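Local atomic coordinates of CaaX farnesyltransferase alpha subunit Ram2 (Aspergillus fumigatus, PDB entry 4L9P), a protein that probably works with a beta subunit to attach farnesyl, and perhaps geranylgeranyl, groups to proteins carrying a CAAX motif. Residues 58-61 and 62-66; 144-147 and 148-152; 257-260 and 261-265. The protein carries 1 engineered substitution. All blocks are in the same frame, centred on the assembly; numbering follows the deposited sequence. Where two conformers were deposited one is given.

Interaction 1: residues 58-61 and 62-66; sequences SYLR and AVMAA. With EDO (1,2-ethanediol), chain G.
L60 swings CG away from its own backbone N (chi1 -174°), while M64, one turn further along, places CG trans to its carbonyl carbon and then folds at the last torsion (chi3 -53°). That fold turns the CE methyl of M64 back onto the isobutyl group, where it lies 3.7 Å from L60 CG; M64 SD follows at 3.9 Å from L60 CG, and the two side chains cross at a slant. The CD1 methyl of L60 meets V63 CG2 at 4.0 Å, these two side chains crossing at about a right angle. Beneath this apolar patch runs the i to i+4 ladder of helix 51-65, in which M64 N donates to L60 O at 2.9 Å. Y93 of helix 88-100 covers L60, V63 and M64, consistent with the helix-on-helix packing of an alpha-alpha solenoid.

R61 sends its chain elsewhere, bent at chi3. Its NH1 bonds to O1 of an ethanediol at 2.8 Å, the oxygen lying near the guanidinium plane, whereas NH2 reaches that oxygen by a weak bond. NE is held by I31 O, and NH1 also by H194 O of the Ram1 beta subunit. The chemistry thus joins two kinds of contact: L60 and V63 pack against helices 71-83 and 88-100, M64 also touches G195 of Ram1, and R61 adds a polar link to that chain.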
loop_
_atom_site.group_PDB
_atom_site.type_symbol
_atom_site.label_atom_id
_atom_site.label_comp_id
_atom_site.label_asym_id
_atom_site.label_seq_id
_atom_site.Cartn_x
_atom_site.Cartn_y
_atom_site.Cartn_z
ATOM N N SER A 58 -32.066 -5.527 -3.139
ATOM C CA SER A 58 -33.207 -4.710 -2.746
ATOM C C SER A 58 -33.858 -5.239 -1.442
ATOM O O SER A 58 -34.274 -4.457 -0.574
ATOM C CB SER A 58 -34.206 -4.618 -3.912
ATOM O OG SER A 58 -33.577 -4.050 -5.072
ATOM N N TYR A 59 -33.886 -6.553 -1.271
ATOM C CA TYR A 59 -34.332 -7.120 0.020
ATOM C C TYR A 59 -33.300 -6.835 1.125
ATOM O O TYR A 59 -33.664 -6.585 2.269
ATOM C CB TYR A 59 -34.621 -8.656 -0.102
ATOM C CG TYR A 59 -36.022 -8.880 -0.632
ATOM C CD1 TYR A 59 -36.278 -8.896 -1.994
ATOM C CD2 TYR A 59 -37.081 -8.922 0.238
ATOM C CE1 TYR A 59 -37.605 -9.049 -2.486
ATOM C CE2 TYR A 59 -38.380 -9.040 -0.249
ATOM C CZ TYR A 59 -38.604 -9.116 -1.585
ATOM O OH TYR A 59 -39.896 -9.262 -2.098
ATOM N N LEU A 60 -31.991 -6.834 0.787
ATOM C CA LEU A 60 -31.004 -6.534 1.812
ATOM C C LEU A 60 -31.165 -5.082 2.318
ATOM O O LEU A 60 -31.072 -4.814 3.537
ATOM C CB LEU A 60 -29.579 -6.754 1.225
ATOM C CG LEU A 60 -28.525 -6.588 2.342
ATOM C CD1 LEU A 60 -28.596 -7.714 3.365
ATOM C CD2 LEU A 60 -27.086 -6.461 1.770
ATOM N N ARG A 61 -31.419 -4.161 1.405
ATOM C CA ARG A 61 -31.648 -2.782 1.836
ATOM C C ARG A 61 -32.807 -2.728 2.846
ATOM O O ARG A 61 -32.721 -2.043 3.858
ATOM C CB ARG A 61 -31.971 -1.853 0.651
ATOM C CG ARG A 61 -30.721 -1.376 -0.053
ATOM C CD ARG A 61 -31.039 -0.258 -1.083
ATOM N NE ARG A 61 -31.556 -0.909 -2.261
ATOM C CZ ARG A 61 -30.850 -1.358 -3.292
ATOM N NH1 ARG A 61 -29.532 -1.136 -3.434
ATOM N NH2 ARG A 61 -31.515 -1.991 -4.226
ATOM N N ALA A 62 -33.878 -3.471 2.575
ATOM C CA ALA A 62 -35.023 -3.444 3.470
ATOM C C ALA A 62 -34.720 -4.050 4.831
ATOM O O ALA A 62 -35.118 -3.501 5.860
ATOM C CB ALA A 62 -36.222 -4.203 2.805
ATOM N N VAL A 63 -34.084 -5.219 4.869
ATOM C CA VAL A 63 -33.792 -5.814 6.165
ATOM C C VAL A 63 -32.829 -4.958 6.984
ATOM O O VAL A 63 -32.987 -4.840 8.201
ATOM C CB VAL A 63 -33.375 -7.321 6.121
ATOM C CG1 VAL A 63 -34.575 -8.157 5.696
ATOM C CG2 VAL A 63 -32.192 -7.583 5.203
ATOM N N MET A 64 -31.806 -4.391 6.322
ATOM C CA MET A 64 -30.871 -3.600 7.088
ATOM C C MET A 64 -31.533 -2.306 7.610
ATOM O O MET A 64 -31.266 -1.875 8.731
ATOM C CB MET A 64 -29.655 -3.278 6.219
ATOM C CG MET A 64 -28.803 -4.521 5.931
ATOM S SD MET A 64 -27.252 -4.159 5.089
ATOM C CE MET A 64 -27.818 -3.227 3.694
ATOM N N ALA A 65 -32.391 -1.696 6.803
ATOM C CA ALA A 65 -33.110 -0.509 7.242
ATOM C C ALA A 65 -33.992 -0.798 8.487
ATOM O O ALA A 65 -34.172 0.070 9.352
ATOM C CB ALA A 65 -33.981 0.036 6.087
ATOM N N ALA A 66 -34.538 -2.010 8.560
ATOM C CA ALA A 66 -35.356 -2.428 9.705
ATOM C C ALA A 66 -34.502 -2.976 10.867
ATOM O O ALA A 66 -35.031 -3.318 11.919
ATOM C CB ALA A 66 -36.349 -3.493 9.220
HETATM C C1 EDO G . -27.574 -3.151 -6.441
HETATM O O1 EDO G . -28.475 -2.846 -5.382
HETATM C C2 EDO G . -26.235 -2.506 -6.200
HETATM O O2 EDO G . -25.685 -2.862 -4.918
#

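Interaction 2: residues 144-147 and 148-152. With EDO (1,2-ethanediol), chain E.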
loop_
_atom_site.group_PDB
_atom_site.type_symbol
_atom_site.label_atom_id
_atom_site.label_comp_id
_atom_site.label_asym_id
_atom_site.label_seq_id
_atom_site.Cartn_x
_atom_site.Cartn_y
_atom_site.Cartn_z
ATOM N N PRO A 144 -8.881 -26.972 17.148
ATOM C CA PRO A 144 -7.913 -28.002 16.833
ATOM C C PRO A 144 -7.515 -28.146 15.403
ATOM O O PRO A 144 -6.525 -28.798 15.205
ATOM C CB PRO A 144 -8.572 -29.339 17.358
ATOM C CG PRO A 144 -9.843 -29.016 17.777
ATOM C CD PRO A 144 -10.060 -27.496 17.885
ATOM N N ARG A 145 -8.255 -27.590 14.446
ATOM C CA ARG A 145 -7.826 -27.737 13.042
ATOM C C ARG A 145 -7.723 -26.355 12.394
ATOM O O ARG A 145 -7.655 -26.238 11.163
ATOM C CB ARG A 145 -8.837 -28.612 12.271
ATOM C CG ARG A 145 -8.750 -30.100 12.730
ATOM C CD ARG A 145 -7.384 -30.706 12.366
ATOM N NE ARG A 145 -7.302 -32.140 12.712
ATOM C CZ ARG A 145 -6.930 -32.582 13.911
ATOM N NH1 ARG A 145 -6.669 -31.720 14.897
ATOM N NH2 ARG A 145 -6.842 -33.907 14.079
ATOM N N GLU A 146 -7.637 -25.334 13.207
ATOM C CA GLU A 146 -7.516 -23.959 12.662
ATOM C C GLU A 146 -6.160 -23.798 11.975
ATOM O O GLU A 146 -6.093 -23.223 10.833
ATOM C CB GLU A 146 -7.629 -22.943 13.818
ATOM C CG GLU A 146 -7.488 -21.479 13.357
ATOM C CD GLU A 146 -8.644 -20.994 12.537
ATOM O OE1 GLU A 146 -9.601 -21.751 12.242
ATOM O OE2 GLU A 146 -8.600 -19.827 12.067
ATOM N N GLN A 147 -5.042 -24.194 12.584
ATOM C CA GLN A 147 -3.711 -24.043 11.914
ATOM C C GLN A 147 -3.680 -24.856 10.608
ATOM O O GLN A 147 -3.153 -24.377 9.579
ATOM C CB GLN A 147 -2.578 -24.435 12.884
ATOM C CG GLN A 147 -2.422 -23.428 14.024
ATOM C CD GLN A 147 -1.586 -23.975 15.140
ATOM O OE1 GLN A 147 -1.716 -25.151 15.512
ATOM N NE2 GLN A 147 -0.690 -23.149 15.696
ATOM N N ASP A 148 -4.283 -26.028 10.593
ATOM C CA ASP A 148 -4.310 -26.809 9.360
ATOM C C ASP A 148 -5.098 -26.104 8.251
ATOM O O ASP A 148 -4.715 -26.193 7.081
ATOM C CB ASP A 148 -4.986 -28.192 9.613
ATOM C CG ASP A 148 -4.037 -29.191 10.233
ATOM O OD1 ASP A 148 -2.905 -28.850 10.590
ATOM O OD2 ASP A 148 -4.441 -30.347 10.387
ATOM N N PHE A 149 -6.193 -25.432 8.597
ATOM C CA PHE A 149 -6.915 -24.703 7.569
ATOM C C PHE A 149 -6.013 -23.605 6.992
ATOM O O PHE A 149 -6.001 -23.371 5.744
ATOM C CB PHE A 149 -8.220 -24.049 8.083
ATOM C CG PHE A 149 -8.964 -23.409 6.956
ATOM C CD1 PHE A 149 -9.510 -24.222 5.969
ATOM C CD2 PHE A 149 -9.024 -22.040 6.823
ATOM C CE1 PHE A 149 -10.085 -23.667 4.833
ATOM C CE2 PHE A 149 -9.676 -21.450 5.705
ATOM C CZ PHE A 149 -10.164 -22.270 4.704
ATOM N N LEU A 150 -5.283 -22.868 7.840
ATOM C CA LEU A 150 -4.423 -21.818 7.306
ATOM C C LEU A 150 -3.377 -22.477 6.381
ATOM O O LEU A 150 -3.048 -21.883 5.318
ATOM C CB LEU A 150 -3.709 -21.073 8.429
ATOM C CG LEU A 150 -4.720 -20.430 9.390
ATOM C CD1 LEU A 150 -3.923 -19.608 10.404
ATOM C CD2 LEU A 150 -5.783 -19.591 8.681
ATOM N N MET A 151 -2.868 -23.668 6.697
ATOM C CA MET A 151 -1.941 -24.326 5.786
ATOM C C MET A 151 -2.585 -24.803 4.495
ATOM O O MET A 151 -1.884 -24.841 3.470
ATOM C CB MET A 151 -1.255 -25.496 6.483
ATOM C CG MET A 151 -0.341 -25.013 7.642
ATOM S SD MET A 151 0.959 -23.878 7.120
ATOM C CE MET A 151 2.220 -25.055 6.623
ATOM N N GLU A 152 -3.892 -25.104 4.487
ATOM C CA GLU A 152 -4.611 -25.356 3.239
ATOM C C GLU A 152 -4.561 -24.120 2.350
ATOM O O GLU A 152 -4.411 -24.207 1.112
ATOM C CB GLU A 152 -6.086 -25.673 3.523
ATOM C CG GLU A 152 -6.760 -26.424 2.391
ATOM C CD GLU A 152 -8.104 -27.105 2.778
ATOM O OE1 GLU A 152 -8.786 -27.627 1.891
ATOM O OE2 GLU A 152 -8.494 -27.085 3.953
HETATM C C1 EDO E . -12.139 -26.827 14.160
HETATM O O1 EDO E . -10.758 -26.447 14.108
HETATM C C2 EDO E . -12.419 -28.320 14.015
HETATM O O2 EDO E . -11.697 -29.027 15.053
#
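R145 and D148 stand three residues apart at the start of helix 146-156, their side chains running alongside one another and pointing the same way. At the root of the arginine, R145 CB lies 3.4 Å from O1 of a bound ethanediol, the same oxygen that accepts a hydrogen bond from R145 N. CG passes at a longer distance from the diol's O2. A bend at chi2 (-65°) then carries the chain along the aspartate, and R145 CD comes within 3.6 Å of D148 OD2. R145 NE is 4.1 Å from D148 OD2, and because that oxygen stands well out of the guanidinium plane no N-H is aimed at it; the attraction is one of opposite charges. The planes of the two flat groups are 54° apart. At the tip, R145 NH1 turns back along the chain and donates to P144 O at 2.9 Å, approaching from above the carbonyl plane although the oxygen lies in the plane of the guanidinium.

R145 occupies the N-cap position, and R145 O takes the hydrogen bond from F149 N at 3.1 Å. The helix it opens falls within a prenyltransferase alpha-subunit repeat, akin to the tetratricopeptide repeat, whose paired antiparallel helices stack into a curved solenoid. The next bonds, L150 N to E146 O and M151 N to Q147 O, continue the ladder. D148 finds its firmer partner in R181, through a salt bridge from OD1. E146 OE2 joins R129 of helix 123-133 and Y166 of helix 161-174, while Q147 NE2 donates to E182 OE2 of helix 180-192.

Interaction 3: residues 257-260 and 261-265; sequences ENRS and PWSYA. With EDO (1,2-ethanediol), chain H.
P261 meets N258 first, its ring crossing the asparagine side chain at about a right angle, with P261 CD 3.2 Å from N258 ND2. N258 is the N-cap of helix 259-272: with chi1 at 172° it turns its amide forward over the first turn, and N258 OD1 accepts from S260 N at 3.2 Å, the donor standing above the carbonyl plane. P261, at the next position, has no N-H to offer the cap, and its ring instead packs on the asparagine. W262 brings CD1 of the indole to 3.2 Å from N258 O, the oxygen lying at the ring edge and in its plane, while NE1 is bonded to P256 O just upstream. S263 supplies the first regular helix bond here, S263 N to R259 O at 3.0 Å; the approach of its OG to the same oxygen is weak and not settled. Y264 follows with Y264 N to S260 O at 2.9 Å, its phenol reaching away to E244 OE1.

The cap is also part of the subunit interface, because N361 of the Ram1 beta subunit donates to both N258 OD1 and S260 OG; S260 OG is also hydrogen-bonded to N197 OD1. Within the alpha subunit, S260, P261 and Y264 lie against helix 197-208, P261 and W262 against I252 of helix 238-254, and W262 also against helix 304-317.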
loop_
_atom_site.group_PDB
_atom_site.type_symbol
_atom_site.label_atom_id
_atom_site.label_comp_id
_atom_site.label_asym_id
_atom_site.label_seq_id
_atom_site.Cartn_x
_atom_site.Cartn_y
_atom_site.Cartn_z
ATOM N N GLU A 257 21.795 -15.368 -2.716
ATOM C CA GLU A 257 21.242 -14.104 -3.230
ATOM C C GLU A 257 19.821 -13.833 -2.700
ATOM O O GLU A 257 19.228 -12.818 -3.041
ATOM C CB GLU A 257 21.281 -14.120 -4.762
ATOM C CG GLU A 257 21.003 -12.786 -5.478
ATOM C CD GLU A 257 21.877 -11.633 -5.040
ATOM O OE1 GLU A 257 22.885 -11.884 -4.369
ATOM O OE2 GLU A 257 21.571 -10.462 -5.402
ATOM N N ASN A 258 19.292 -14.698 -1.832
ATOM C CA ASN A 258 17.935 -14.503 -1.289
ATOM C C ASN A 258 17.964 -13.414 -0.213
ATOM O O ASN A 258 18.556 -13.606 0.852
ATOM C CB ASN A 258 17.567 -15.827 -0.677
ATOM C CG ASN A 258 16.276 -15.831 0.111
ATOM O OD1 ASN A 258 15.438 -14.929 0.020
ATOM N ND2 ASN A 258 16.096 -16.924 0.877
ATOM N N ARG A 259 17.311 -12.279 -0.452
ATOM C CA ARG A 259 17.367 -11.163 0.492
ATOM C C ARG A 259 16.791 -11.507 1.863
ATOM O O ARG A 259 17.261 -11.011 2.872
ATOM C CB ARG A 259 16.620 -9.964 -0.093
ATOM C CG ARG A 259 16.520 -8.759 0.833
ATOM C CD ARG A 259 15.820 -7.648 0.075
ATOM N NE ARG A 259 16.504 -7.349 -1.206
ATOM C CZ ARG A 259 17.594 -6.603 -1.357
ATOM N NH1 ARG A 259 18.146 -5.963 -0.306
ATOM N NH2 ARG A 259 18.083 -6.427 -2.592
ATOM N N SER A 260 15.731 -12.323 1.886
ATOM C CA SER A 260 14.926 -12.454 3.124
ATOM C C SER A 260 15.713 -12.827 4.390
ATOM O O SER A 260 15.549 -12.162 5.390
ATOM C CB SER A 260 13.752 -13.431 2.915
ATOM O OG SER A 260 12.850 -12.908 1.927
ATOM N N PRO A 261 16.561 -13.885 4.348
ATOM C CA PRO A 261 17.300 -14.235 5.582
ATOM C C PRO A 261 18.348 -13.182 5.952
ATOM O O PRO A 261 18.639 -13.064 7.126
ATOM C CB PRO A 261 18.010 -15.563 5.236
ATOM C CG PRO A 261 18.102 -15.568 3.694
ATOM C CD PRO A 261 16.737 -14.928 3.306
ATOM N N TRP A 262 18.902 -12.457 4.980
ATOM C CA TRP A 262 19.847 -11.383 5.314
ATOM C C TRP A 262 19.107 -10.282 6.061
ATOM O O TRP A 262 19.611 -9.736 7.059
ATOM C CB TRP A 262 20.502 -10.806 4.057
ATOM C CG TRP A 262 21.466 -11.750 3.388
ATOM C CD1 TRP A 262 21.210 -12.533 2.308
ATOM C CD2 TRP A 262 22.858 -11.911 3.685
ATOM N NE1 TRP A 262 22.363 -13.211 1.913
ATOM C CE2 TRP A 262 23.380 -12.857 2.759
ATOM C CE3 TRP A 262 23.722 -11.365 4.662
ATOM C CZ2 TRP A 262 24.750 -13.241 2.758
ATOM C CZ3 TRP A 262 25.081 -11.790 4.689
ATOM C CH2 TRP A 262 25.573 -12.687 3.718
ATOM N N SER A 263 17.912 -9.923 5.581
ATOM C CA SER A 263 17.121 -8.889 6.258
ATOM C C SER A 263 16.691 -9.394 7.639
ATOM O O SER A 263 16.683 -8.637 8.601
ATOM C CB SER A 263 15.906 -8.524 5.425
ATOM O OG SER A 263 16.338 -7.990 4.161
ATOM N N TYR A 264 16.316 -10.658 7.738
ATOM C CA TYR A 264 15.914 -11.211 9.042
ATOM C C TYR A 264 17.107 -11.113 10.009
ATOM O O TYR A 264 16.962 -10.647 11.157
ATOM C CB TYR A 264 15.476 -12.657 8.835
ATOM C CG TYR A 264 15.038 -13.332 10.090
ATOM C CD1 TYR A 264 13.750 -13.079 10.601
ATOM C CD2 TYR A 264 15.885 -14.196 10.792
ATOM C CE1 TYR A 264 13.340 -13.684 11.773
ATOM C CE2 TYR A 264 15.484 -14.826 11.995
ATOM C CZ TYR A 264 14.211 -14.554 12.472
ATOM O OH TYR A 264 13.764 -15.127 13.653
ATOM N N ALA A 265 18.301 -11.480 9.562
ATOM C CA ALA A 265 19.474 -11.405 10.450
ATOM C C ALA A 265 19.790 -9.986 10.890
ATOM O O ALA A 265 20.135 -9.755 12.055
ATOM C CB ALA A 265 20.728 -12.033 9.780
HETATM C C1 EDO H . 20.252 -7.777 -7.446
HETATM O O1 EDO H . 21.115 -7.204 -8.435
HETATM C C2 EDO H . 19.872 -9.169 -7.952
HETATM O O2 EDO H . 21.012 -10.061 -8.005
#

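How the interactions relate
The three contacts sample the alpha-subunit solenoid in chain order, each a continuous stretch with an ethanediol beside it, the second and third spanning the start of a helix. Interactions 1 and 3 sit on opposite sides of the chain's centre, their centres 52 Å apart, whereas interaction 2 is closer to both: 35 Å from interaction 1 and 27 Å from interaction 3, centre to centre. None touches another; even interactions 2 and 3 keep about 17 Å between nearest atoms. The outer two reach the Ram1 beta subunit, while no other protein chain of the assembly touches interaction 2. In interaction 3 the side chain of S260 lies about 13 Å from the bound farnesyl diphosphate analogue FII.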